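Local coordinates for protein EscN (Escherichia coli O127:H6, PDB 2OBL) that belongs to the type III secretion ATPases, relatives of the ATP synthase alpha and beta subunits built round a P-loop nucleotide-binding domain, at residues A[13-18]-A[129-134]; A[32-37]-A[152-157]; A[159-164]-A[212-217]. The protein carries 1 engineered substitution. All blocks are in the same frame, centred on the assembly; numbering follows the deposited sequence. Where two conformers were deposited one is given.

Interaction 1 (A[13-18]-A[129-134])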
ATOM      1  N   GLY A  13      -4.137 -19.449   1.038  1.00 20.63           N
ATOM      2  CA  GLY A  13      -3.123 -20.022   1.912  1.00 21.88           C
ATOM      3  C   GLY A  13      -1.917 -20.546   1.159  1.00 21.77           C
ATOM      4  O   GLY A  13      -1.014 -21.127   1.757  1.00 24.08           O
ATOM      5  N   ARG A  14      -1.874 -20.325  -0.149  1.00 22.01           N
ATOM      6  CA  ARG A  14      -0.834 -20.936  -0.978  1.00 22.49           C
ATOM      7  C   ARG A  14       0.202 -19.975  -1.548  1.00 21.77           C
ATOM      8  O   ARG A  14      -0.097 -18.818  -1.838  1.00 21.32           O
ATOM      9  CB  ARG A  14      -1.454 -21.736  -2.118  1.00 24.22           C
ATOM     10  CG  ARG A  14      -2.289 -22.906  -1.634  1.00 28.01           C
ATOM     11  CD  ARG A  14      -2.360 -23.994  -2.678  1.00 31.09           C
ATOM     12  NE  ARG A  14      -2.537 -25.302  -2.050  1.00 34.52           N
ATOM     13  CZ  ARG A  14      -1.576 -26.213  -1.937  1.00 35.09           C
ATOM     14  NH1 ARG A  14      -0.355 -25.984  -2.430  1.00 35.66           N
ATOM     15  NH2 ARG A  14      -1.839 -27.359  -1.338  1.00 36.55           N
ATOM     16  N   LEU A  15       1.414 -20.487  -1.730  1.00 20.82           N
ATOM     17  CA  LEU A  15       2.464 -19.771  -2.452  1.00 20.57           C
ATOM     18  C   LEU A  15       2.387 -20.171  -3.911  1.00 20.69           C
ATOM     19  O   LEU A  15       2.428 -21.356  -4.247  1.00 20.27           O
ATOM     20  CB  LEU A  15       3.845 -20.149  -1.917  1.00 19.89           C
ATOM     21  CG  LEU A  15       4.221 -19.602  -0.552  1.00 20.27           C
ATOM     22  CD1 LEU A  15       5.367 -20.429   0.023  1.00 20.64           C
ATOM     23  CD2 LEU A  15       4.618 -18.166  -0.706  1.00 20.00           C
ATOM     24  N   ILE A  16       2.312 -19.164  -4.766  1.00 20.55           N
ATOM     25  CA  ILE A  16       2.002 -19.319  -6.166  1.00 21.61           C
ATOM     26  C   ILE A  16       3.082 -18.573  -6.932  1.00 20.30           C
ATOM     27  O   ILE A  16       3.482 -17.488  -6.500  1.00 19.52           O
ATOM     28  CB  ILE A  16       0.650 -18.590  -6.413  1.00 22.82           C
ATOM     29  CG1 ILE A  16      -0.478 -19.284  -5.641  1.00 24.30           C
ATOM     30  CG2 ILE A  16       0.355 -18.449  -7.855  1.00 24.94           C
ATOM     31  CD1 ILE A  16      -0.670 -20.683  -6.024  1.00 23.48           C
ATOM     32  N   ASP A  17       3.546 -19.115  -8.060  1.00 19.38           N
ATOM     33  CA  ASP A  17       4.568 -18.419  -8.865  1.00 18.89           C
ATOM     34  C   ASP A  17       3.985 -17.330  -9.755  1.00 18.12           C
ATOM     35  O   ASP A  17       2.797 -17.029  -9.669  1.00 18.48           O
ATOM     36  CB  ASP A  17       5.478 -19.378  -9.659  1.00 19.30           C
ATOM     37  CG  ASP A  17       4.794 -20.029 -10.860  1.00 20.15           C
ATOM     38  OD1 ASP A  17       3.690 -19.619 -11.255  1.00 18.26           O
ATOM     39  OD2 ASP A  17       5.392 -20.981 -11.427  1.00 20.53           O
ATOM     40  N   GLY A  18       4.833 -16.735 -10.593  1.00 18.03           N
ATOM     41  CA  GLY A  18       4.439 -15.571 -11.408  1.00 18.69           C
ATOM     42  C   GLY A  18       3.343 -15.840 -12.428  1.00 18.92           C
ATOM     43  O   GLY A  18       2.649 -14.920 -12.866  1.00 18.59           O
ATOM     44  N   LEU A 129      -0.447 -15.799  -2.107  1.00 13.41           N
ATOM     45  CA  LEU A 129       0.902 -15.242  -2.123  1.00 13.03           C
ATOM     46  C   LEU A 129       1.558 -15.485  -3.475  1.00 13.24           C
ATOM     47  O   LEU A 129       2.058 -16.581  -3.733  1.00 13.31           O
ATOM     48  CB  LEU A 129       1.735 -15.899  -1.019  1.00 14.06           C
ATOM     49  CG  LEU A 129       1.118 -15.834   0.380  1.00 15.13           C
ATOM     50  CD1 LEU A 129       1.852 -16.768   1.338  1.00 17.38           C
ATOM     51  CD2 LEU A 129       1.163 -14.418   0.895  1.00 16.18           C
ATOM     52  N   VAL A 130       1.525 -14.475  -4.348  1.00 13.00           N
ATOM     53  CA  VAL A 130       2.180 -14.566  -5.643  1.00 12.08           C
ATOM     54  C   VAL A 130       3.620 -14.089  -5.464  1.00 12.66           C
ATOM     55  O   VAL A 130       3.875 -12.922  -5.170  1.00 14.13           O
ATOM     56  CB  VAL A 130       1.473 -13.713  -6.707  1.00 11.85           C
ATOM     57  CG1 VAL A 130       2.222 -13.821  -8.051  1.00 12.54           C
ATOM     58  CG2 VAL A 130       0.005 -14.136  -6.842  1.00 12.41           C
ATOM     59  N   VAL A 131       4.565 -15.014  -5.590  1.00 12.41           N
ATOM     60  CA  VAL A 131       5.954 -14.685  -5.293  1.00 12.60           C
ATOM     61  C   VAL A 131       6.854 -14.972  -6.474  1.00 13.17           C
ATOM     62  O   VAL A 131       6.883 -16.098  -6.997  1.00 13.53           O
ATOM     63  CB  VAL A 131       6.459 -15.484  -4.076  1.00 12.25           C
ATOM     64  CG1 VAL A 131       7.950 -15.197  -3.816  1.00 12.63           C
ATOM     65  CG2 VAL A 131       5.589 -15.201  -2.854  1.00 13.81           C
ATOM     66  N   THR A 132       7.599 -13.951  -6.902  1.00 13.44           N
ATOM     67  CA  THR A 132       8.601 -14.122  -7.952  0.50 13.05           C
ATOM     68  C   THR A 132       9.873 -13.392  -7.566  1.00 13.56           C
ATOM     69  O   THR A 132       9.937 -12.158  -7.643  1.00 14.51           O
ATOM     70  CB  THR A 132       8.105 -13.619  -9.331  0.50 12.95           C
ATOM     71  OG1 THR A 132       7.669 -12.253  -9.232  0.50 13.72           O
ATOM     72  CG2 THR A 132       6.953 -14.477  -9.816  0.50 11.50           C
ATOM     73  N   THR A 133      10.875 -14.153  -7.146  1.00 12.19           N
ATOM     74  CA  THR A 133      12.114 -13.566  -6.674  1.00 12.81           C
ATOM     75  C   THR A 133      13.013 -13.077  -7.804  1.00 12.99           C
ATOM     76  O   THR A 133      12.734 -13.313  -8.990  1.00 12.27           O
ATOM     77  CB  THR A 133      12.880 -14.550  -5.792  1.00 13.33           C
ATOM     78  OG1 THR A 133      13.076 -15.753  -6.531  1.00 14.51           O
ATOM     79  CG2 THR A 133      12.063 -14.862  -4.550  1.00 13.73           C
ATOM     80  N   SER A 134      14.091 -12.394  -7.426  1.00 13.22           N
ATOM     81  CA  SER A 134      14.967 -11.733  -8.385  1.00 15.15           C
ATOM     82  C   SER A 134      15.587 -12.701  -9.392  1.00 16.32           C
ATOM     83  O   SER A 134      15.911 -12.308 -10.513  1.00 17.65           O
ATOM     84  CB  SER A 134      16.072 -10.955  -7.657  1.00 15.26           C
ATOM     85  OG  SER A 134      16.819 -11.816  -6.821  1.00 16.34           O
TER

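Interaction 2 (A[32-37]-A[152-157])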
ATOM      1  N   LEU A  32      -7.969 -26.536  -8.918  1.00 24.81           N
ATOM      2  CA  LEU A  32      -8.095 -25.226  -9.556  1.00 24.50           C
ATOM      3  C   LEU A  32      -8.790 -25.394 -10.895  1.00 24.73           C
ATOM      4  O   LEU A  32      -8.140 -25.475 -11.938  1.00 25.08           O
ATOM      5  CB  LEU A  32      -6.724 -24.584  -9.750  1.00 24.33           C
ATOM      6  CG  LEU A  32      -5.891 -24.352  -8.488  1.00 24.45           C
ATOM      7  CD1 LEU A  32      -4.512 -23.844  -8.850  1.00 24.97           C
ATOM      8  CD2 LEU A  32      -6.588 -23.385  -7.531  1.00 24.63           C
ATOM      9  N   PRO A  33     -10.123 -25.440 -10.867  1.00 24.74           N
ATOM     10  CA  PRO A  33     -10.926 -25.860 -12.011  1.00 25.07           C
ATOM     11  C   PRO A  33     -11.145 -24.789 -13.085  1.00 25.69           C
ATOM     12  O   PRO A  33     -11.602 -25.122 -14.183  1.00 26.46           O
ATOM     13  CB  PRO A  33     -12.256 -26.255 -11.369  1.00 24.72           C
ATOM     14  CG  PRO A  33     -12.354 -25.428 -10.142  1.00 24.40           C
ATOM     15  CD  PRO A  33     -10.952 -25.071  -9.705  1.00 24.53           C
ATOM     16  N   PHE A  34     -10.825 -23.531 -12.781  1.00 26.34           N
ATOM     17  CA  PHE A  34     -11.143 -22.411 -13.678  1.00 26.25           C
ATOM     18  C   PHE A  34      -9.930 -21.805 -14.368  1.00 25.72           C
ATOM     19  O   PHE A  34      -8.905 -21.578 -13.739  1.00 26.81           O
ATOM     20  CB  PHE A  34     -11.861 -21.294 -12.914  1.00 25.70           C
ATOM     21  CG  PHE A  34     -12.927 -21.785 -11.982  1.00 25.93           C
ATOM     22  CD1 PHE A  34     -14.022 -22.486 -12.469  1.00 25.36           C
ATOM     23  CD2 PHE A  34     -12.844 -21.537 -10.620  1.00 25.64           C
ATOM     24  CE1 PHE A  34     -15.007 -22.938 -11.612  1.00 25.49           C
ATOM     25  CE2 PHE A  34     -13.823 -21.981  -9.757  1.00 25.30           C
ATOM     26  CZ  PHE A  34     -14.911 -22.686 -10.252  1.00 25.48           C
ATOM     27  N   GLU A  35     -10.060 -21.513 -15.657  1.00 25.15           N
ATOM     28  CA  GLU A  35      -9.063 -20.694 -16.340  1.00 25.42           C
ATOM     29  C   GLU A  35      -9.552 -19.258 -16.508  1.00 24.42           C
ATOM     30  O   GLU A  35     -10.713 -19.011 -16.852  1.00 22.83           O
ATOM     31  CB  GLU A  35      -8.727 -21.247 -17.719  1.00 27.63           C
ATOM     32  CG  GLU A  35      -7.968 -22.549 -17.733  1.00 29.61           C
ATOM     33  CD  GLU A  35      -7.602 -22.959 -19.146  1.00 30.34           C
ATOM     34  OE1 GLU A  35      -8.495 -22.934 -20.021  1.00 31.44           O
ATOM     35  OE2 GLU A  35      -6.424 -23.300 -19.381  1.00 31.42           O
ATOM     36  N   ARG A  36      -8.651 -18.308 -16.283  1.00 23.37           N
ATOM     37  CA  ARG A  36      -8.930 -16.915 -16.576  1.00 23.31           C
ATOM     38  C   ARG A  36      -7.767 -16.311 -17.352  1.00 23.69           C
ATOM     39  O   ARG A  36      -6.611 -16.680 -17.150  1.00 21.76           O
ATOM     40  CB  ARG A  36      -9.174 -16.120 -15.293  1.00 23.97           C
ATOM     41  CG  ARG A  36     -10.516 -16.417 -14.610  1.00 25.43           C
ATOM     42  CD  ARG A  36     -10.981 -15.206 -13.830  1.00 25.44           C
ATOM     43  NE  ARG A  36     -12.292 -15.375 -13.213  1.00 24.43           N
ATOM     44  CZ  ARG A  36     -12.944 -14.390 -12.610  1.00 23.68           C
ATOM     45  NH1 ARG A  36     -12.392 -13.171 -12.559  1.00 23.33           N
ATOM     46  NH2 ARG A  36     -14.137 -14.611 -12.064  1.00 22.95           N
ATOM     47  N   SER A  37      -8.088 -15.385 -18.251  1.00 22.43           N
ATOM     48  CA  SER A  37      -7.074 -14.633 -18.970  1.00 21.35           C
ATOM     49  C   SER A  37      -6.336 -13.706 -18.003  1.00 22.02           C
ATOM     50  O   SER A  37      -6.927 -13.202 -17.045  1.00 21.22           O
ATOM     51  CB  SER A  37      -7.731 -13.824 -20.092  1.00 22.13           C
ATOM     52  OG  SER A  37      -6.796 -12.960 -20.716  1.00 21.98           O
ATOM     53  N   ALA A 152      -7.190 -11.462  -7.725  1.00 12.80           N
ATOM     54  CA  ALA A 152      -7.993 -10.503  -6.983  1.00 11.92           C
ATOM     55  C   ALA A 152      -9.377 -10.354  -7.602  1.00 12.36           C
ATOM     56  O   ALA A 152     -10.368 -10.281  -6.884  1.00 12.12           O
ATOM     57  CB  ALA A 152      -7.280  -9.122  -6.899  1.00 11.11           C
ATOM     58  N   GLU A 153      -9.438 -10.311  -8.931  1.00 12.98           N
ATOM     59  CA  GLU A 153     -10.723 -10.223  -9.638  1.00 13.89           C
ATOM     60  C   GLU A 153     -11.578 -11.463  -9.400  1.00 13.74           C
ATOM     61  O   GLU A 153     -12.798 -11.366  -9.218  1.00 13.88           O
ATOM     62  CB  GLU A 153     -10.499  -9.996 -11.133  1.00 14.32           C
ATOM     63  CG  GLU A 153      -9.932  -8.625 -11.467  1.00 15.25           C
ATOM     64  CD  GLU A 153      -9.415  -8.529 -12.885  1.00 15.84           C
ATOM     65  OE1 GLU A 153      -9.105  -9.580 -13.480  1.00 16.79           O
ATOM     66  OE2 GLU A 153      -9.306  -7.397 -13.401  1.00 15.48           O
ATOM     67  N   TYR A 154     -10.941 -12.629  -9.393  1.00 14.08           N
ATOM     68  CA  TYR A 154     -11.667 -13.868  -9.131  1.00 14.54           C
ATOM     69  C   TYR A 154     -12.343 -13.811  -7.762  1.00 14.87           C
ATOM     70  O   TYR A 154     -13.529 -14.121  -7.640  1.00 14.08           O
ATOM     71  CB  TYR A 154     -10.760 -15.098  -9.222  1.00 14.84           C
ATOM     72  CG  TYR A 154     -11.416 -16.326  -8.627  1.00 14.87           C
ATOM     73  CD1 TYR A 154     -12.409 -17.020  -9.322  1.00 15.19           C
ATOM     74  CD2 TYR A 154     -11.074 -16.766  -7.358  1.00 14.50           C
ATOM     75  CE1 TYR A 154     -13.026 -18.119  -8.763  1.00 15.15           C
ATOM     76  CE2 TYR A 154     -11.682 -17.865  -6.796  1.00 15.37           C
ATOM     77  CZ  TYR A 154     -12.654 -18.536  -7.496  1.00 15.26           C
ATOM     78  OH  TYR A 154     -13.243 -19.632  -6.908  1.00 15.85           O
ATOM     79  N   PHE A 155     -11.587 -13.421  -6.735  1.00 14.58           N
ATOM     80  CA  PHE A 155     -12.148 -13.321  -5.381  1.00 14.79           C
ATOM     81  C   PHE A 155     -13.166 -12.182  -5.215  1.00 15.53           C
ATOM     82  O   PHE A 155     -14.197 -12.355  -4.548  1.00 15.51           O
ATOM     83  CB  PHE A 155     -11.040 -13.314  -4.322  1.00 14.73           C
ATOM     84  CG  PHE A 155     -10.431 -14.670  -4.106  1.00 14.81           C
ATOM     85  CD1 PHE A 155     -11.165 -15.676  -3.483  1.00 14.82           C
ATOM     86  CD2 PHE A 155      -9.165 -14.970  -4.582  1.00 13.89           C
ATOM     87  CE1 PHE A 155     -10.626 -16.948  -3.293  1.00 15.15           C
ATOM     88  CE2 PHE A 155      -8.615 -16.248  -4.401  1.00 14.68           C
ATOM     89  CZ  PHE A 155      -9.342 -17.239  -3.749  1.00 14.71           C
ATOM     90  N   ARG A 156     -12.910 -11.043  -5.860  1.00 15.06           N
ATOM     91  CA  ARG A 156     -13.905  -9.967  -5.915  1.00 15.01           C
ATOM     92  C   ARG A 156     -15.235 -10.502  -6.460  1.00 15.71           C
ATOM     93  O   ARG A 156     -16.306 -10.239  -5.903  1.00 14.35           O
ATOM     94  CB  ARG A 156     -13.410  -8.833  -6.810  1.00 15.94           C
ATOM     95  CG  ARG A 156     -14.387  -7.665  -6.969  1.00 17.40           C
ATOM     96  CD  ARG A 156     -14.058  -6.895  -8.233  1.00 17.43           C
ATOM     97  NE  ARG A 156     -14.109  -7.776  -9.405  1.00 17.82           N
ATOM     98  CZ  ARG A 156     -13.608  -7.468 -10.597  1.00 17.61           C
ATOM     99  NH1 ARG A 156     -13.017  -6.297 -10.794  1.00 17.04           N
ATOM    100  NH2 ARG A 156     -13.700  -8.332 -11.597  1.00 16.98           N
ATOM    101  N   ASP A 157     -15.147 -11.262  -7.548  1.00 15.91           N
ATOM    102  CA  ASP A 157     -16.330 -11.827  -8.200  1.00 17.63           C
ATOM    103  C   ASP A 157     -17.122 -12.797  -7.318  1.00 17.86           C
ATOM    104  O   ASP A 157     -18.260 -13.128  -7.644  1.00 18.34           O
ATOM    105  CB  ASP A 157     -15.938 -12.513  -9.514  1.00 17.48           C
ATOM    106  CG  ASP A 157     -15.401 -11.539 -10.559  1.00 17.16           C
ATOM    107  OD1 ASP A 157     -15.635 -10.316 -10.455  1.00 16.47           O
ATOM    108  OD2 ASP A 157     -14.736 -12.006 -11.499  1.00 18.49           O
TER
HETATM  109  O   HOH W   1     -10.431 -11.721 -14.252  1.00 31.49           O

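Interaction 3 (A[159-164]-A[212-217])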
ATOM      1  N   GLY A 159     -17.768 -11.908  -4.314  1.00 20.26           N
ATOM      2  CA  GLY A 159     -18.364 -10.957  -3.384  1.00 20.09           C
ATOM      3  C   GLY A 159     -17.441 -10.561  -2.243  1.00 20.31           C
ATOM      4  O   GLY A 159     -17.880  -9.938  -1.272  1.00 20.92           O
ATOM      5  N   LYS A 160     -16.163 -10.923  -2.352  1.00 18.99           N
ATOM      6  CA  LYS A 160     -15.195 -10.630  -1.300  1.00 18.19           C
ATOM      7  C   LYS A 160     -14.660  -9.211  -1.430  1.00 17.56           C
ATOM      8  O   LYS A 160     -14.477  -8.708  -2.534  1.00 16.81           O
ATOM      9  CB  LYS A 160     -14.015 -11.609  -1.359  1.00 18.19           C
ATOM     10  CG  LYS A 160     -14.412 -13.087  -1.315  1.00 18.72           C
ATOM     11  CD  LYS A 160     -15.068 -13.453   0.004  1.00 20.02           C
ATOM     12  CE  LYS A 160     -15.375 -14.945   0.069  1.00 20.22           C
ATOM     13  NZ  LYS A 160     -16.117 -15.280   1.320  1.00 20.79           N
ATOM     14  N   ASN A 161     -14.428  -8.561  -0.298  1.00 17.18           N
ATOM     15  CA  ASN A 161     -13.681  -7.323  -0.318  1.00 17.64           C
ATOM     16  C   ASN A 161     -12.212  -7.673  -0.280  1.00 16.58           C
ATOM     17  O   ASN A 161     -11.699  -8.145   0.742  1.00 16.28           O
ATOM     18  CB  ASN A 161     -14.074  -6.401   0.827  1.00 20.25           C
ATOM     19  CG  ASN A 161     -15.324  -5.596   0.511  1.00 22.40           C
ATOM     20  OD1 ASN A 161     -15.692  -5.420  -0.661  1.00 23.18           O
ATOM     21  ND2 ASN A 161     -15.986  -5.101   1.552  1.00 24.28           N
ATOM     22  N   VAL A 162     -11.556  -7.464  -1.417  1.00 14.91           N
ATOM     23  CA  VAL A 162     -10.187  -7.918  -1.623  1.00 13.70           C
ATOM     24  C   VAL A 162      -9.179  -6.780  -1.424  1.00 12.40           C
ATOM     25  O   VAL A 162      -9.413  -5.655  -1.842  1.00 13.69           O
ATOM     26  CB  VAL A 162     -10.019  -8.494  -3.038  1.00 13.71           C
ATOM     27  CG1 VAL A 162      -8.590  -8.993  -3.262  1.00 14.87           C
ATOM     28  CG2 VAL A 162     -11.042  -9.621  -3.290  1.00 13.41           C
ATOM     29  N   LEU A 163      -8.076  -7.083  -0.760  1.00 12.45           N
ATOM     30  CA  LEU A 163      -6.925  -6.175  -0.740  1.00 13.26           C
ATOM     31  C   LEU A 163      -5.850  -6.749  -1.645  1.00 13.28           C
ATOM     32  O   LEU A 163      -5.328  -7.836  -1.388  1.00 13.73           O
ATOM     33  CB  LEU A 163      -6.377  -6.001   0.679  1.00 13.43           C
ATOM     34  CG  LEU A 163      -5.050  -5.241   0.787  1.00 14.52           C
ATOM     35  CD1 LEU A 163      -5.172  -3.846   0.193  1.00 14.32           C
ATOM     36  CD2 LEU A 163      -4.522  -5.176   2.232  1.00 15.00           C
ATOM     37  N   LEU A 164      -5.541  -6.030  -2.721  1.00 13.01           N
ATOM     38  CA  LEU A 164      -4.429  -6.395  -3.597  1.00 12.82           C
ATOM     39  C   LEU A 164      -3.218  -5.582  -3.155  1.00 13.38           C
ATOM     40  O   LEU A 164      -3.273  -4.352  -3.103  1.00 12.60           O
ATOM     41  CB  LEU A 164      -4.766  -6.055  -5.047  1.00 13.69           C
ATOM     42  CG  LEU A 164      -3.635  -6.199  -6.077  1.00 13.46           C
ATOM     43  CD1 LEU A 164      -3.163  -7.669  -6.175  1.00 14.77           C
ATOM     44  CD2 LEU A 164      -4.135  -5.700  -7.431  1.00 13.75           C
ATOM     45  N   LYS A 212     -20.804  -6.204  -6.235  1.00 25.67           N
ATOM     46  CA  LYS A 212     -20.505  -7.127  -5.150  1.00 24.92           C
ATOM     47  C   LYS A 212     -18.987  -7.250  -5.049  1.00 23.59           C
ATOM     48  O   LYS A 212     -18.288  -7.331  -6.065  1.00 23.96           O
ATOM     49  CB  LYS A 212     -21.154  -8.493  -5.385  1.00 25.52           C
ATOM     50  CG  LYS A 212     -22.598  -8.594  -4.902  1.00 26.58           C
ATOM     51  CD  LYS A 212     -23.529  -7.699  -5.708  1.00 27.29           C
ATOM     52  CE  LYS A 212     -24.956  -7.783  -5.203  1.00 27.92           C
ATOM     53  NZ  LYS A 212     -25.898  -7.010  -6.059  1.00 28.51           N
ATOM     54  N   GLY A 213     -18.477  -7.232  -3.822  1.00 21.65           N
ATOM     55  CA  GLY A 213     -17.040  -7.268  -3.608  1.00 18.87           C
ATOM     56  C   GLY A 213     -16.357  -5.992  -4.066  1.00 16.92           C
ATOM     57  O   GLY A 213     -17.001  -5.045  -4.530  1.00 16.72           O
ATOM     58  N   SER A 214     -15.039  -5.966  -3.925  1.00 14.89           N
ATOM     59  CA  SER A 214     -14.250  -4.832  -4.345  1.00 13.42           C
ATOM     60  C   SER A 214     -12.794  -5.242  -4.351  1.00 12.25           C
ATOM     61  O   SER A 214     -12.429  -6.275  -3.775  1.00 11.46           O
ATOM     62  CB  SER A 214     -14.412  -3.686  -3.354  1.00 13.75           C
ATOM     63  OG  SER A 214     -14.011  -4.105  -2.062  1.00 14.31           O
ATOM     64  N   ILE A 215     -11.975  -4.426  -5.006  1.00 11.62           N
ATOM     65  CA  ILE A 215     -10.528  -4.551  -4.921  1.00 10.29           C
ATOM     66  C   ILE A 215      -9.990  -3.183  -4.550  1.00 11.16           C
ATOM     67  O   ILE A 215     -10.161  -2.199  -5.290  1.00 11.91           O
ATOM     68  CB  ILE A 215      -9.878  -4.983  -6.261  1.00 10.21           C
ATOM     69  CG1 ILE A 215     -10.413  -6.345  -6.725  1.00 10.45           C
ATOM     70  CG2 ILE A 215      -8.359  -4.998  -6.142  1.00  9.29           C
ATOM     71  CD1 ILE A 215      -9.856  -6.757  -8.064  1.00  9.93           C
ATOM     72  N   THR A 216      -9.369  -3.131  -3.385  1.00  9.96           N
ATOM     73  CA  THR A 216      -8.632  -1.963  -2.948  1.00 10.65           C
ATOM     74  C   THR A 216      -7.196  -2.375  -3.109  1.00 10.78           C
ATOM     75  O   THR A 216      -6.817  -3.493  -2.709  1.00 11.19           O
ATOM     76  CB  THR A 216      -8.925  -1.650  -1.470  1.00 11.06           C
ATOM     77  OG1 THR A 216     -10.337  -1.520  -1.292  1.00 11.21           O
ATOM     78  CG2 THR A 216      -8.227  -0.359  -1.038  1.00 10.73           C
ATOM     79  N   ALA A 217      -6.387  -1.509  -3.710  1.00  9.85           N
ATOM     80  CA  ALA A 217      -5.055  -1.933  -4.081  1.00 10.06           C
ATOM     81  C   ALA A 217      -4.006  -1.005  -3.501  1.00 10.67           C
ATOM     82  O   ALA A 217      -4.189   0.205  -3.490  1.00 12.34           O
ATOM     83  CB  ALA A 217      -4.932  -2.015  -5.592  1.00  8.02           C
TER
HETATM   84  O   HOH W   2     -11.447  -3.932  -0.814  1.00 23.50           O

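Interaction 1 (A[13-18]-A[129-134])
Leu15 drops its CD2 methyl into the notch between Leu129 and Val131, 3.7 Å from Leu129 CB and 3.8 Å from Val131 CG2. The branch gets there because CG lies beside the backbone N, opposite the carbonyl carbon (chi1 -73°), which brings the end of the side chain nearer to the neighbouring strand than its root. Leu129 CD1 closes the notch against the same methyl, and Leu116 of helix 109-116 packs on both leucines. On the other face, Ile16 and Val130 are neighbours but mesh more loosely, their CG2 methyls 4.4 Å apart; Val130 CG1 lies instead against Asp17 O, 3.6 Å away. Ala144 of helix 138-156 packs against Val130 there. Backbone bonds fix this register: Leu129 N gives to Arg14 O, Ile16 N to Leu129 O at 2.8 Å, and Val131 N to Ile16 O, also at 2.8 Å. Past Ile16 the two chains drift apart, and the carboxylate of Asp17 forms a salt bridge with Arg21. The short strand 15-16 thus adds a parallel edge to strand 127-132, whose other side pairs with strand 99-105, extending the mainly parallel sheet of a P-loop nucleotide-binding domain.

Interaction 2 (A[32-37]-A[152-157])
Arg36 reaches from strand 34-37 to the C-terminal end of helix 138-156 and meets Asp157 end-on. Both NH1 and NH2 close on a single carboxylate oxygen, OD2, with NH2 to OD2 at 2.7 Å and NH1 to OD2 at 2.8 Å. OD2 lies close to the guanidinium plane, although the two flat groups are turned 36° against each other; NH2 takes the anti lone pair, while NH1 arrives nearly in line with the C-O bond. An extended chain from CG to NE gives Arg36 the length to do this. One face of its guanidinium also lies over Tyr154, with Tyr154 CA 3.5 Å from its plane, nearer the edge than the middle. A water joins NH1 to Glu153 OE1, whose carboxylate has its salt-bridge partner in Arg206. The second oxygen of Asp157 is gripped side-on by Arg156, through NE and NH2 from the same face of the carboxylate, so two arginines share one acid and probably stabilise its negative charge. Beside this network Phe34 and Tyr154 meet along their edges, neither ring over the other, centroids 6.0 Å apart and planes at 36°, with Tyr154 OH at the edge of the Phe34 ring and hydrogen-bonded to Asp9. Strand 4-7 pairs with strand 34-37, and its Val7 touches Phe34, Arg36 and Tyr154; behind the helix, strands 161-167 and 214-222 take Ala152.

Interaction 3 (A[159-164]-A[212-217])
Ser214 OG donates to Asn161 OD1 over 2.6 Å, reaching the amide oxygen from above its carbonyl plane, 55° out of it. The hydroxyl is set there by a chi1 of 59°, which holds OG between the backbone N and the carbonyl carbon. The same OG accepts a hydrogen bond from a water 2.9 Å away, and that water also donates to Val162 O, which serves Thr216 N as well, and lies 2.7 Å from Thr216 OG1, which has a further partner in Gly71 N. The strands pair in parallel, 161-164 beside 214-217, as neighbours in the central sheet of the P-loop nucleotide-binding domain. Their amides and carbonyls alternate: Ser214 N with Lys160 O, Val162 N with Ser214 O at 2.8 Å, Thr216 N with Val162 O at 3.0 Å, and Leu164 N with Thr216 O at 2.8 Å. Asn161 N turns the other way, to Asp98. On the face opposite the hydroxyls, Ile215 CG2 packs on Leu164 CB at 3.9 Å, under helix 138-156. Where the strands begin, Gly159, which ends that helix in a Schellman motif, lies against Gly213; Gly213 has no CB to collide with Lys160 O, so the backbones can lie close.

How the interactions relate
Helix 138-156 ties the three contacts together: it follows strand 127-132 of interaction 1, carries one side of interaction 2 and leads into strand 161-167 of interaction 3. Interactions 2 and 3 touch, their centres 13 Å apart, with Ile215 CD1 against Ala152 and a probable hydrogen bond from Lys160 N to Phe155 O. Interaction 1 lies about 16 Å from interaction 2 and 20 Å from interaction 3, centre to centre, and touches neither. Interactions 1 and 3 belong to one sheet, bridged by strand 99-105. Along the chain interactions 1 and 2 interleave, so strands 15-16 and 34-37 are joined to the consecutive strand 127-132 and helix 138-156; interaction 3 comes later in the sequence.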